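Local coordinates for maltose/maltodextrin-binding protein (Thermus thermophilus, PDB 2GH9), which binds maltotriose and probably, like other periplasmic solute-binding proteins, hands such maltodextrins to a membrane transporter for uptake, at residues Trp6-Gly11 with Ala40-Lys45; Gly53-Leu58 with Val272-Ser277; Gly178-Thr183 with Pro336-Met341; Ala221-Ala226 with Gly238-Ala243; Gly304-Ser309 with Pro320-Phe325. One frame throughout, in Å; residues are numbered along the deposited sequence.

In the fold
Contacts 1, 2 and 5 reach the same large mixed sheet and are buried. Contact 1 lays a helix on it with apolar groups and puts a histidine on the sugar; contact 5 packs a short strand mainly through aliphatic side chains, while its arginine binds the same glucose. Contact 2, where strands 58-63 and 265-273 pair, works instead through hydrogen bonds; it abuts contact 1, where Trp6 N probably bonds to Leu58 O. Contact 4 joins two helices that pack on the four-stranded sheet and is partly buried, aromatic inside and bridged by water outside. Contact 3 is a surface contact of prolines and aliphatic chains, its centre about 36 Å from that of contact 4, across the chain's centre.

Contact 1 (Trp6-Gly11 with Ala40-Lys45); sequences WTHFGG and AEIKQK. With GLC (alpha-D-glucopyranose), chain B.
Lys45 sets its CE over one face of the Trp6 indole, toward the rim, a CH-pi contact in which that atom sits 4.2 Å from the centroid of the six-membered ring and 18° off its normal. The setting is the alpha/beta lobe of a periplasmic binding protein: strand 3-7 runs parallel to strands 32-36 and 58-63, and helix 39-49, the crossover between those two, lies over them. A bend at chi3 (77°) brings CE over the indole, while Lys45 CB comes up to Trp6 CZ3 at 3.6 Å. A long aliphatic chain suits this place because it can shield part of an aromatic face and still carry a charge at its end.

One turn earlier, Ile42 points its CD1 methyl at the edge of the His8 imidazole, 3.8 Å from CD2, and touches His8 CB. The sugar meets another part of the same ring edge: His8 ND1 and O2 of the glucose are 2.8 Å apart in the ring plane, and either may be the donor. Phe9 CD1 lies over one imidazole face, and Phe39 adds an edge-to-face ring, so the imidazole is held on several sides. An alanine in place of His8 would probably deprive the glucose O2 of this partner and open a gap beside the Ile42 methyl. Thr7 turns away from the helix; its hydroxyl bonds to Val60 O and shapes the chain into an ST turn, with Phe9 N giving a hydrogen bond to Thr7 OG1 at 3.1 Å.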
# COMPACT_ATOMS: atom_id res chain seq x y z
N TRP A 6 -13.94 4.25 11.05
CA TRP A 6 -13.92 3.40 9.86
C TRP A 6 -12.55 2.78 9.70
O TRP A 6 -11.54 3.48 9.82
CB TRP A 6 -14.25 4.21 8.61
CG TRP A 6 -15.68 4.54 8.49
CD1 TRP A 6 -16.71 4.06 9.26
CD2 TRP A 6 -16.27 5.40 7.52
NE1 TRP A 6 -17.90 4.60 8.85
CE2 TRP A 6 -17.66 5.42 7.77
CE3 TRP A 6 -15.75 6.19 6.48
CZ2 TRP A 6 -18.55 6.17 6.99
CZ3 TRP A 6 -16.63 6.93 5.72
CH2 TRP A 6 -18.02 6.92 5.98
N THR A 7 -12.52 1.47 9.45
CA THR A 7 -11.25 0.76 9.20
C THR A 7 -11.36 -0.29 8.10
O THR A 7 -12.40 -0.91 7.94
CB THR A 7 -10.74 0.07 10.50
OG1 THR A 7 -9.43 -0.44 10.27
CG2 THR A 7 -11.66 -1.06 10.94
N HIS A 8 -10.26 -0.49 7.38
CA HIS A 8 -10.13 -1.56 6.37
C HIS A 8 -9.36 -2.76 6.92
O HIS A 8 -9.06 -3.72 6.19
CB HIS A 8 -9.47 -1.06 5.09
CG HIS A 8 -8.15 -0.35 5.29
ND1 HIS A 8 -6.94 -1.01 5.24
CD2 HIS A 8 -7.86 0.96 5.45
CE1 HIS A 8 -5.96 -0.14 5.42
NE2 HIS A 8 -6.49 1.07 5.52
N PHE A 9 -9.07 -2.72 8.21
CA PHE A 9 -8.33 -3.78 8.84
C PHE A 9 -9.21 -5.03 9.01
O PHE A 9 -10.43 -4.94 9.21
CB PHE A 9 -7.82 -3.36 10.24
CG PHE A 9 -6.84 -2.22 10.24
CD1 PHE A 9 -6.25 -1.75 9.07
CD2 PHE A 9 -6.50 -1.62 11.44
CE1 PHE A 9 -5.36 -0.71 9.09
CE2 PHE A 9 -5.61 -0.58 11.47
CZ PHE A 9 -5.02 -0.13 10.30
N GLY A 10 -8.56 -6.18 8.94
CA GLY A 10 -9.17 -7.45 9.31
C GLY A 10 -8.21 -8.23 10.15
O GLY A 10 -7.10 -7.77 10.44
N GLY A 11 -8.66 -9.40 10.59
CA GLY A 11 -7.82 -10.34 11.28
C GLY A 11 -7.21 -9.79 12.54
O GLY A 11 -7.86 -9.03 13.28
N ALA A 40 -11.31 -0.19 -0.73
CA ALA A 40 -11.57 0.47 -2.03
C ALA A 40 -12.83 1.34 -2.05
O ALA A 40 -13.11 2.03 -3.05
CB ALA A 40 -11.62 -0.59 -3.16
N GLU A 41 -13.60 1.30 -0.96
CA GLU A 41 -14.81 2.09 -0.79
C GLU A 41 -14.67 3.28 0.20
O GLU A 41 -15.50 4.21 0.18
CB GLU A 41 -15.93 1.16 -0.31
CG GLU A 41 -16.35 0.17 -1.38
CD GLU A 41 -17.58 -0.60 -1.04
OE1 GLU A 41 -18.33 -0.23 -0.12
OE2 GLU A 41 -17.81 -1.63 -1.69
N ILE A 42 -13.62 3.27 1.02
CA ILE A 42 -13.51 4.26 2.11
C ILE A 42 -13.37 5.70 1.65
O ILE A 42 -14.08 6.58 2.17
CB ILE A 42 -12.33 3.97 3.08
CG1 ILE A 42 -12.56 2.68 3.86
CG2 ILE A 42 -12.16 5.10 4.10
CD1 ILE A 42 -11.32 2.26 4.71
N LYS A 43 -12.45 5.97 0.72
CA LYS A 43 -12.17 7.35 0.30
C LYS A 43 -13.43 8.08 -0.19
O LYS A 43 -13.72 9.19 0.24
CB LYS A 43 -11.05 7.40 -0.76
CG LYS A 43 -10.68 8.84 -1.21
CD LYS A 43 -9.34 8.99 -1.95
CE LYS A 43 -9.22 8.15 -3.22
NZ LYS A 43 -10.33 8.31 -4.19
N GLN A 44 -14.20 7.42 -1.07
CA GLN A 44 -15.42 8.01 -1.60
C GLN A 44 -16.44 8.22 -0.49
O GLN A 44 -17.06 9.27 -0.40
CB GLN A 44 -16.00 7.13 -2.71
CG GLN A 44 -17.30 7.70 -3.32
CD GLN A 44 -17.86 6.87 -4.44
OE1 GLN A 44 -18.04 5.66 -4.29
NE2 GLN A 44 -18.17 7.51 -5.56
N LYS A 45 -16.59 7.23 0.38
CA LYS A 45 -17.54 7.32 1.48
C LYS A 45 -17.24 8.52 2.37
O LYS A 45 -18.16 9.23 2.80
CB LYS A 45 -17.53 6.04 2.31
CG LYS A 45 -18.48 4.97 1.80
CD LYS A 45 -18.21 3.61 2.46
CE LYS A 45 -18.76 3.55 3.86
NZ LYS A 45 -20.25 3.64 3.87
C1 GLC B . -6.68 -4.47 2.89
C2 GLC B . -5.43 -3.92 3.56
C3 GLC B . -4.86 -2.78 2.74
C4 GLC B . -4.57 -3.28 1.31
C5 GLC B . -5.84 -3.84 0.65
C6 GLC B . -5.53 -4.50 -0.70
O1 GLC B . -7.71 -3.49 2.99
O2 GLC B . -5.71 -3.50 4.92
O3 GLC B . -3.68 -2.22 3.33
O4 GLC B . -4.20 -2.17 0.51
O5 GLC B . -6.43 -4.80 1.52
O6 GLC B . -6.70 -5.08 -1.30

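Contact 2 (Gly53-Leu58 with Val272-Ser277); sequences GQAADL and VVNAYS
Asp57 and Ser277 join through a short hydrogen bond, Ser277 OG giving its proton to Asp57 OD1 at 2.6 Å. The hydroxyl reaches the anti side of that oxygen, 24° out of the carboxylate plane, and the other oxygen, OD2, takes the backbone N-H of Thr4. Ser277 OG in turn accepts from Asn279 N, so this small side chain both gives and receives.

Asn274 uses its backbone and both ends of its amide. Its backbone N donates almost straight to Asp57 O at 3.0 Å, with an angle of 173°. Its CG lies opposite the backbone N (chi1 -172°), which carries the amide across to the loop, where ND2 donates to Ala56 O, also at 3.0 Å and from above the carbonyl plane. The same ND2 gives a second bond to a water, 3.2 Å away, that is held weakly by Ala55 N. Asn274 OD1 accepts from Tyr276 N at 2.9 Å, an Asx turn inside the type I turn that Ser277 N closes on Asn274 O. Asparagine suits the site because one amide can offer donors to the loop and an acceptor to its own turn.

Beyond these bonds, Leu58 and Val273 form an antiparallel non-hydrogen-bonded pair. It joins strand 58-63 to strand 265-273; Leu58 packs on Ala283, Phe286 and Ala287 of helix 280-290, while Asn274 touches Phe46 of helix 39-49.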
# COMPACT_ATOMS: atom_id res chain seq x y z
N GLY A 53 -22.35 15.23 7.35
CA GLY A 53 -22.54 14.63 8.68
C GLY A 53 -22.65 13.11 8.70
O GLY A 53 -23.08 12.53 9.71
N GLN A 54 -22.25 12.46 7.61
CA GLN A 54 -22.51 11.03 7.38
C GLN A 54 -21.26 10.12 7.48
O GLN A 54 -21.38 8.89 7.31
CB GLN A 54 -23.12 10.80 6.00
CG GLN A 54 -24.50 11.40 5.73
CD GLN A 54 -24.79 11.45 4.24
OE1 GLN A 54 -23.87 11.45 3.43
NE2 GLN A 54 -26.06 11.49 3.88
N ALA A 55 -20.08 10.70 7.73
CA ALA A 55 -18.83 9.90 7.86
C ALA A 55 -18.39 9.72 9.32
O ALA A 55 -18.82 10.45 10.23
CB ALA A 55 -17.70 10.51 7.03
N ALA A 56 -17.52 8.73 9.54
CA ALA A 56 -16.95 8.45 10.86
C ALA A 56 -16.09 9.58 11.39
O ALA A 56 -15.62 10.43 10.63
CB ALA A 56 -16.11 7.15 10.82
N ASP A 57 -15.88 9.56 12.70
CA ASP A 57 -15.08 10.58 13.38
C ASP A 57 -13.61 10.46 13.05
O ASP A 57 -12.89 11.44 13.10
CB ASP A 57 -15.30 10.48 14.90
CG ASP A 57 -16.72 10.84 15.29
OD1 ASP A 57 -17.06 12.02 15.16
OD2 ASP A 57 -17.50 9.95 15.67
N LEU A 58 -13.15 9.25 12.74
CA LEU A 58 -11.79 9.04 12.28
C LEU A 58 -11.67 7.83 11.35
O LEU A 58 -12.57 7.00 11.26
CB LEU A 58 -10.78 8.96 13.45
CG LEU A 58 -10.88 8.03 14.65
CD1 LEU A 58 -9.57 8.01 15.43
CD2 LEU A 58 -12.02 8.45 15.55
N VAL A 272 -6.50 9.74 10.31
CA VAL A 272 -7.05 11.06 9.98
C VAL A 272 -8.32 11.29 10.77
O VAL A 272 -9.09 10.37 11.06
CB VAL A 272 -7.31 11.26 8.46
CG1 VAL A 272 -5.98 11.24 7.67
CG2 VAL A 272 -8.31 10.21 7.94
N VAL A 273 -8.52 12.55 11.15
CA VAL A 273 -9.71 12.93 11.88
C VAL A 273 -10.62 13.70 10.93
O VAL A 273 -10.15 14.47 10.11
CB VAL A 273 -9.31 13.73 13.17
CG1 VAL A 273 -10.56 14.35 13.84
CG2 VAL A 273 -8.61 12.80 14.15
N ASN A 274 -11.91 13.42 11.01
CA ASN A 274 -12.94 14.09 10.23
C ASN A 274 -13.08 15.55 10.67
O ASN A 274 -13.41 15.83 11.84
CB ASN A 274 -14.26 13.35 10.43
CG ASN A 274 -15.37 13.82 9.52
OD1 ASN A 274 -15.26 14.85 8.87
ND2 ASN A 274 -16.45 13.04 9.44
N ALA A 275 -12.86 16.48 9.74
CA ALA A 275 -12.99 17.91 10.01
C ALA A 275 -14.42 18.29 10.47
O ALA A 275 -14.62 19.33 11.10
CB ALA A 275 -12.60 18.72 8.78
N TYR A 276 -15.39 17.43 10.17
CA TYR A 276 -16.78 17.62 10.55
C TYR A 276 -17.20 16.79 11.75
O TYR A 276 -18.41 16.65 12.03
CB TYR A 276 -17.68 17.28 9.36
CG TYR A 276 -17.50 18.23 8.22
CD1 TYR A 276 -18.24 19.39 8.15
CD2 TYR A 276 -16.57 17.98 7.23
CE1 TYR A 276 -18.07 20.29 7.10
CE2 TYR A 276 -16.39 18.84 6.18
CZ TYR A 276 -17.15 20.01 6.11
OH TYR A 276 -16.97 20.88 5.06
N SER A 277 -16.24 16.22 12.46
CA SER A 277 -16.57 15.48 13.67
C SER A 277 -17.27 16.38 14.68
O SER A 277 -16.75 17.42 15.03
CB SER A 277 -15.31 14.90 14.32
OG SER A 277 -15.66 14.15 15.46
O HOH W 1 -19.46 13.77 8.83

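Contact 3 (Gly178-Thr183 with Pro336-Met341); sequences GNLDPT and PNIPEM
Glu340 slants across the ring of Pro182, joining the end of a small beta hairpin (strands 172-175 and 179-181) to the type I turn Ile338-Met341 that leads into helix 341-357. The glutamate is met by the proline ring from CB outward. CB stands 4.0 Å from Pro182 CB, and CG comes a little nearer to the same atom, at 3.8 Å. A bend at chi2 (89°) then turns the carboxylate toward Pro182 CG, so that CD meets that carbon at 3.9 Å and OE2 stays at a similar distance from it. The methylenes of the glutamate thus do the packing of a hydrocarbon at a partly exposed place, and Ile378 of helix 363-378 touches both residues.

Next to this pair Ile338 sends its CD1 methyl between two neighbours of the hairpin, 4.2 Å from Pro182 CB and slightly farther from Leu180 CB. Isoleucine suits the place because its longer branch carries the CD1 methyl out to both neighbours; Phe172 of the partner strand packs against it as well. No hydrogen bond joins the two segments. The hairpin end is shaped by its own polar group instead, since Asp181 OD1 accepts from Thr183 N in an Asx turn, met from above the carboxylate plane. Pro182 and Pro336 offer rigid apolar surfaces to this contact. Farther in, Leu180 and Pro336 meet at about a right angle, with Leu180 CD1 set 3.6 Å from Pro336 CB.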
# COMPACT_ATOMS: atom_id res chain seq x y z
N GLY A 178 11.81 20.44 -7.48
CA GLY A 178 11.36 19.58 -6.38
C GLY A 178 9.93 19.08 -6.42
O GLY A 178 9.66 17.98 -5.92
N ASN A 179 9.02 19.87 -6.98
CA ASN A 179 7.58 19.56 -6.95
C ASN A 179 7.12 18.74 -8.16
O ASN A 179 7.51 19.03 -9.29
CB ASN A 179 6.76 20.84 -6.90
CG ASN A 179 7.06 21.68 -5.68
OD1 ASN A 179 7.16 21.16 -4.57
ND2 ASN A 179 7.20 22.98 -5.88
N LEU A 180 6.27 17.75 -7.93
CA LEU A 180 5.75 16.92 -9.01
C LEU A 180 4.95 17.75 -10.00
O LEU A 180 4.20 18.64 -9.60
CB LEU A 180 4.87 15.79 -8.47
CG LEU A 180 5.53 14.77 -7.55
CD1 LEU A 180 4.44 13.99 -6.85
CD2 LEU A 180 6.49 13.84 -8.29
N ASP A 181 5.12 17.46 -11.28
CA ASP A 181 4.30 18.04 -12.33
C ASP A 181 3.34 16.95 -12.79
O ASP A 181 3.77 15.98 -13.42
CB ASP A 181 5.15 18.56 -13.50
CG ASP A 181 4.31 19.14 -14.64
OD1 ASP A 181 3.07 19.24 -14.50
OD2 ASP A 181 4.88 19.50 -15.69
N PRO A 182 2.05 17.10 -12.48
CA PRO A 182 1.03 16.16 -12.93
C PRO A 182 0.79 16.14 -14.44
O PRO A 182 0.11 15.25 -14.95
CB PRO A 182 -0.24 16.60 -12.17
CG PRO A 182 0.01 17.98 -11.78
CD PRO A 182 1.48 18.18 -11.65
N THR A 183 1.33 17.12 -15.15
CA THR A 183 1.22 17.17 -16.61
C THR A 183 2.22 16.23 -17.31
O THR A 183 2.06 15.93 -18.50
CB THR A 183 1.42 18.60 -17.16
OG1 THR A 183 2.81 18.97 -17.09
CG2 THR A 183 0.56 19.60 -16.38
N PRO A 336 2.89 9.50 -4.75
CA PRO A 336 2.55 10.90 -4.66
C PRO A 336 1.30 11.07 -3.81
O PRO A 336 0.39 10.20 -3.86
CB PRO A 336 2.23 11.30 -6.11
CG PRO A 336 2.74 10.21 -6.97
CD PRO A 336 2.64 8.97 -6.10
N ASN A 337 1.23 12.17 -3.07
CA ASN A 337 0.06 12.47 -2.28
C ASN A 337 -0.80 13.58 -2.88
O ASN A 337 -1.76 13.99 -2.29
CB ASN A 337 0.44 12.75 -0.82
CG ASN A 337 0.82 14.21 -0.55
OD1 ASN A 337 0.97 15.03 -1.46
ND2 ASN A 337 0.96 14.53 0.73
N ILE A 338 -0.45 14.03 -4.08
CA ILE A 338 -1.18 15.14 -4.74
C ILE A 338 -2.57 14.73 -5.21
O ILE A 338 -2.84 13.54 -5.46
CB ILE A 338 -0.37 15.76 -5.92
CG1 ILE A 338 -0.02 14.71 -7.00
CG2 ILE A 338 0.88 16.41 -5.39
CD1 ILE A 338 0.54 15.32 -8.27
N PRO A 339 -3.49 15.71 -5.32
CA PRO A 339 -4.87 15.36 -5.66
C PRO A 339 -5.03 14.55 -6.93
O PRO A 339 -5.92 13.70 -7.01
CB PRO A 339 -5.54 16.74 -5.80
CG PRO A 339 -4.74 17.62 -4.94
CD PRO A 339 -3.33 17.15 -5.10
N GLU A 340 -4.18 14.82 -7.91
CA GLU A 340 -4.22 14.21 -9.23
C GLU A 340 -3.95 12.70 -9.23
O GLU A 340 -4.39 11.99 -10.13
CB GLU A 340 -3.21 14.93 -10.14
CG GLU A 340 -3.60 16.39 -10.45
CD GLU A 340 -3.06 17.42 -9.44
OE1 GLU A 340 -2.39 17.06 -8.45
OE2 GLU A 340 -3.33 18.62 -9.66
N MET A 341 -3.23 12.22 -8.22
CA MET A 341 -3.00 10.77 -8.08
C MET A 341 -4.32 9.97 -8.16
O MET A 341 -4.35 8.90 -8.77
CB MET A 341 -2.24 10.47 -6.77
CG MET A 341 -1.49 9.17 -6.77
SD MET A 341 -0.45 8.86 -8.21
CE MET A 341 -1.27 7.46 -8.96

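Contact 4 (Ala221-Ala226 with Gly238-Ala243); sequences AFKDGA and GDYKKA
Phe222 turns its ring away from its backbone N (chi1 -159°), and Tyr240 swings its own away from its carbonyl carbon (chi1 -55°), so the two rings meet between their helices. Phe222 CD2 lies over the centre of the tyrosine ring, 3.4 Å above its plane. With the planes at 49° the pair is neither stacked nor edge-to-face. Lys223 crosses the edge of the same tyrosine at about a right angle, its CG in the ring plane, 3.6 Å from Tyr240 CD1.

The lysine then carries on to Asp239, CD touching CB. Its NZ is 4.4 Å from Asp239 OD2, too far for a salt bridge; a water takes a hydrogen bond from Lys223 NZ at 2.8 Å and probably spends a proton on Asp239 OD2, though it has other acceptors in reach. The phenol OH is tied to Asp219 and Asn232, which fixes the far end of the ring. A leucine in place of Tyr240 would probably leave Asp219 and Asn232 without this hydroxyl and Phe222 CD2 without a flat face to rest on.

Both aromatic rings also touch Ile230 of strand 227-232, which runs between the two helices in sequence. The second helix forms the crossover to the parallel strand 247-250, with strand 116-120 lying between the two parallel strands, a beta-alpha-beta unit of the kind that builds periplasmic binding protein lobes.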
# COMPACT_ATOMS: atom_id res chain seq x y z
N ALA A 221 -4.71 -18.47 -1.66
CA ALA A 221 -3.72 -19.49 -1.98
C ALA A 221 -2.49 -19.53 -1.06
O ALA A 221 -2.07 -20.61 -0.65
CB ALA A 221 -3.30 -19.36 -3.44
N PHE A 222 -1.95 -18.37 -0.69
CA PHE A 222 -0.78 -18.32 0.20
C PHE A 222 -1.13 -18.72 1.62
O PHE A 222 -0.40 -19.50 2.25
CB PHE A 222 -0.14 -16.92 0.18
CG PHE A 222 1.30 -16.88 0.64
CD1 PHE A 222 2.33 -17.24 -0.23
CD2 PHE A 222 1.62 -16.47 1.92
CE1 PHE A 222 3.66 -17.18 0.18
CE2 PHE A 222 2.95 -16.41 2.34
CZ PHE A 222 3.98 -16.76 1.47
N LYS A 223 -2.25 -18.20 2.13
CA LYS A 223 -2.79 -18.59 3.44
C LYS A 223 -3.05 -20.08 3.54
O LYS A 223 -2.70 -20.70 4.54
CB LYS A 223 -4.09 -17.84 3.77
CG LYS A 223 -3.86 -16.44 4.26
CD LYS A 223 -5.09 -15.83 4.94
CE LYS A 223 -6.31 -15.77 4.06
NZ LYS A 223 -7.38 -14.95 4.71
N ASP A 224 -3.66 -20.64 2.50
CA ASP A 224 -3.96 -22.09 2.44
C ASP A 224 -2.71 -22.94 2.41
O ASP A 224 -2.74 -24.09 2.83
CB ASP A 224 -4.77 -22.43 1.19
CG ASP A 224 -6.16 -21.85 1.20
OD1 ASP A 224 -6.64 -21.37 2.24
OD2 ASP A 224 -6.80 -21.91 0.13
N GLY A 225 -1.60 -22.40 1.90
CA GLY A 225 -0.35 -23.14 1.81
C GLY A 225 -0.17 -23.78 0.44
O GLY A 225 0.70 -24.61 0.27
N ALA A 226 -1.01 -23.41 -0.52
CA ALA A 226 -0.92 -23.92 -1.88
C ALA A 226 0.03 -23.10 -2.80
O ALA A 226 0.22 -23.46 -3.98
CB ALA A 226 -2.30 -24.02 -2.50
N GLY A 238 -0.55 -10.48 9.14
CA GLY A 238 -1.38 -10.87 10.27
C GLY A 238 -2.03 -12.22 10.03
O GLY A 238 -1.92 -13.13 10.87
N ASP A 239 -2.68 -12.35 8.88
CA ASP A 239 -3.37 -13.59 8.50
C ASP A 239 -2.40 -14.72 8.17
O ASP A 239 -2.73 -15.87 8.41
CB ASP A 239 -4.33 -13.35 7.35
CG ASP A 239 -5.45 -12.39 7.71
OD1 ASP A 239 -6.05 -12.56 8.79
OD2 ASP A 239 -5.76 -11.48 6.90
N TYR A 240 -1.21 -14.39 7.64
CA TYR A 240 -0.15 -15.40 7.45
C TYR A 240 0.46 -15.90 8.77
O TYR A 240 0.74 -17.10 8.90
CB TYR A 240 0.99 -14.90 6.52
CG TYR A 240 0.56 -14.41 5.15
CD1 TYR A 240 -0.72 -14.67 4.65
CD2 TYR A 240 1.45 -13.69 4.34
CE1 TYR A 240 -1.13 -14.19 3.41
CE2 TYR A 240 1.05 -13.23 3.09
CZ TYR A 240 -0.24 -13.48 2.63
OH TYR A 240 -0.66 -13.03 1.40
N LYS A 241 0.70 -14.99 9.73
CA LYS A 241 1.14 -15.38 11.07
C LYS A 241 0.07 -16.26 11.73
O LYS A 241 0.39 -17.29 12.32
CB LYS A 241 1.44 -14.15 11.96
CG LYS A 241 2.63 -13.30 11.58
CD LYS A 241 2.69 -12.00 12.40
CE LYS A 241 4.02 -11.27 12.21
NZ LYS A 241 4.12 -9.99 12.97
N LYS A 242 -1.19 -15.87 11.60
CA LYS A 242 -2.31 -16.61 12.20
C LYS A 242 -2.50 -18.01 11.61
O LYS A 242 -2.82 -18.96 12.34
CB LYS A 242 -3.61 -15.82 12.07
CG LYS A 242 -4.79 -16.40 12.85
CD LYS A 242 -6.05 -15.54 12.69
CE LYS A 242 -7.32 -16.34 12.97
NZ LYS A 242 -8.59 -15.53 12.93
N ALA A 243 -2.28 -18.14 10.30
CA ALA A 243 -2.30 -19.45 9.64
C ALA A 243 -0.96 -20.18 9.80
O ALA A 243 -0.76 -21.23 9.19
CB ALA A 243 -2.66 -19.30 8.17
O HOH W 2 -6.48 -12.32 4.45

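Contact 5 (Gly304-Ser309 with Pro320-Phe325); sequences GRIPVS and PVVAGF. With GLC (alpha-D-glucopyranose), chain B.
Ile306 plugs a shallow hollow on helix 320-326, pressing the short strand 306-307, which pairs antiparallel with strand 104-113, against a helix of this periplasmic binding protein. The hollow is lined by Val321, Val322 and Phe325, which stand one and four residues apart on the same helical surface. The tip of the isoleucine enters between the valines: Ile306 CD1 is 4.0 Å from Val321 CG1, and just as far from Val322 CG2. Farther back, its CG1 rests against Phe325 CB, also at 4.0 Å. A bend at chi2 (-47°) shortens the side chain into a compact bump, and the branched valines give the hollow firm walls.

Where Ile306 fills, Gly304 makes way. Its carbonyl O lies 3.3 Å from Val321 CG1, and a CB here would come near the same methyl, so the absence of a side chain probably helps the loop pass close to the helix. Val321 and Phe325 also lean on Ile249 of strand 247-250, which places the helix between elements of the two sheets.

Arg305, between the two packing residues, points the opposite way, into the sugar pocket. Glu13 holds NE and Glu113 holds NH1 by salt bridges, which would steady the guanidinium. It grips two neighbouring hydroxyls of the glucose, Arg305 NH1 donating to O3 at 3.0 Å and Arg305 NH2 to O2, which lies at the guanidinium edge in its plane, at 2.9 Å.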
# COMPACT_ATOMS: atom_id res chain seq x y z
N GLY A 304 2.12 -6.84 10.68
CA GLY A 304 3.45 -6.66 10.13
C GLY A 304 3.85 -5.34 9.50
O GLY A 304 4.98 -5.20 9.02
N ARG A 305 2.96 -4.36 9.48
CA ARG A 305 3.29 -3.05 8.91
C ARG A 305 4.32 -2.36 9.80
O ARG A 305 4.35 -2.57 11.01
CB ARG A 305 2.04 -2.17 8.75
CG ARG A 305 0.93 -2.83 7.96
CD ARG A 305 -0.16 -1.89 7.71
NE ARG A 305 -1.46 -2.54 7.60
CZ ARG A 305 -2.37 -2.26 6.68
NH1 ARG A 305 -2.14 -1.34 5.74
NH2 ARG A 305 -3.52 -2.89 6.69
N ILE A 306 5.18 -1.57 9.19
CA ILE A 306 6.41 -1.11 9.87
C ILE A 306 6.15 0.23 10.55
O ILE A 306 5.69 1.15 9.89
CB ILE A 306 7.58 -1.01 8.88
CG1 ILE A 306 7.73 -2.32 8.07
CG2 ILE A 306 8.93 -0.63 9.59
CD1 ILE A 306 7.67 -3.61 8.92
N PRO A 307 6.44 0.36 11.86
CA PRO A 307 6.31 1.69 12.50
C PRO A 307 7.06 2.82 11.78
O PRO A 307 8.15 2.60 11.26
CB PRO A 307 6.90 1.47 13.89
CG PRO A 307 6.61 0.03 14.17
CD PRO A 307 6.82 -0.67 12.84
N VAL A 308 6.45 4.00 11.72
CA VAL A 308 7.16 5.18 11.21
C VAL A 308 7.85 5.96 12.36
O VAL A 308 8.49 6.99 12.12
CB VAL A 308 6.24 6.10 10.39
CG1 VAL A 308 5.71 5.34 9.14
CG2 VAL A 308 5.11 6.60 11.24
N SER A 309 7.71 5.46 13.58
CA SER A 309 8.47 5.98 14.73
C SER A 309 9.92 5.48 14.65
O SER A 309 10.16 4.29 14.73
CB SER A 309 7.82 5.53 16.04
OG SER A 309 8.67 5.74 17.17
N PRO A 320 12.19 -10.14 12.29
CA PRO A 320 12.34 -10.64 10.92
C PRO A 320 11.58 -9.84 9.84
O PRO A 320 12.09 -9.65 8.74
CB PRO A 320 11.77 -12.05 11.02
CG PRO A 320 11.92 -12.41 12.42
CD PRO A 320 11.67 -11.18 13.18
N VAL A 321 10.36 -9.42 10.17
CA VAL A 321 9.52 -8.62 9.28
C VAL A 321 10.13 -7.24 9.09
O VAL A 321 10.21 -6.74 7.97
CB VAL A 321 8.05 -8.51 9.80
CG1 VAL A 321 7.21 -7.57 8.92
CG2 VAL A 321 7.40 -9.85 9.87
N VAL A 322 10.59 -6.63 10.18
CA VAL A 322 11.19 -5.30 10.10
C VAL A 322 12.51 -5.36 9.33
O VAL A 322 12.73 -4.56 8.43
CB VAL A 322 11.34 -4.63 11.50
CG1 VAL A 322 12.07 -3.28 11.41
CG2 VAL A 322 9.98 -4.46 12.12
N ALA A 323 13.38 -6.31 9.67
CA ALA A 323 14.65 -6.51 8.94
C ALA A 323 14.42 -6.80 7.45
O ALA A 323 15.13 -6.26 6.59
CB ALA A 323 15.46 -7.66 9.57
N GLY A 324 13.42 -7.63 7.15
CA GLY A 324 13.07 -7.93 5.76
C GLY A 324 12.65 -6.69 4.98
O GLY A 324 13.17 -6.41 3.90
N PHE A 325 11.71 -5.94 5.51
CA PHE A 325 11.28 -4.72 4.81
C PHE A 325 12.28 -3.57 4.79
O PHE A 325 12.22 -2.71 3.88
CB PHE A 325 9.89 -4.28 5.29
CG PHE A 325 8.78 -5.10 4.72
CD1 PHE A 325 8.32 -4.85 3.43
CD2 PHE A 325 8.22 -6.13 5.44
CE1 PHE A 325 7.32 -5.62 2.88
CE2 PHE A 325 7.22 -6.90 4.89
CZ PHE A 325 6.78 -6.64 3.60
C1 GLC B . -6.68 -4.47 2.89
C2 GLC B . -5.43 -3.92 3.56
C3 GLC B . -4.86 -2.78 2.74
C4 GLC B . -4.57 -3.28 1.31
C5 GLC B . -5.84 -3.84 0.65
C6 GLC B . -5.53 -4.50 -0.70
O1 GLC B . -7.71 -3.49 2.99
O2 GLC B . -5.71 -3.50 4.92
O3 GLC B . -3.68 -2.22 3.33
O4 GLC B . -4.20 -2.17 0.51
O5 GLC B . -6.43 -4.80 1.52
O6 GLC B . -6.70 -5.08 -1.30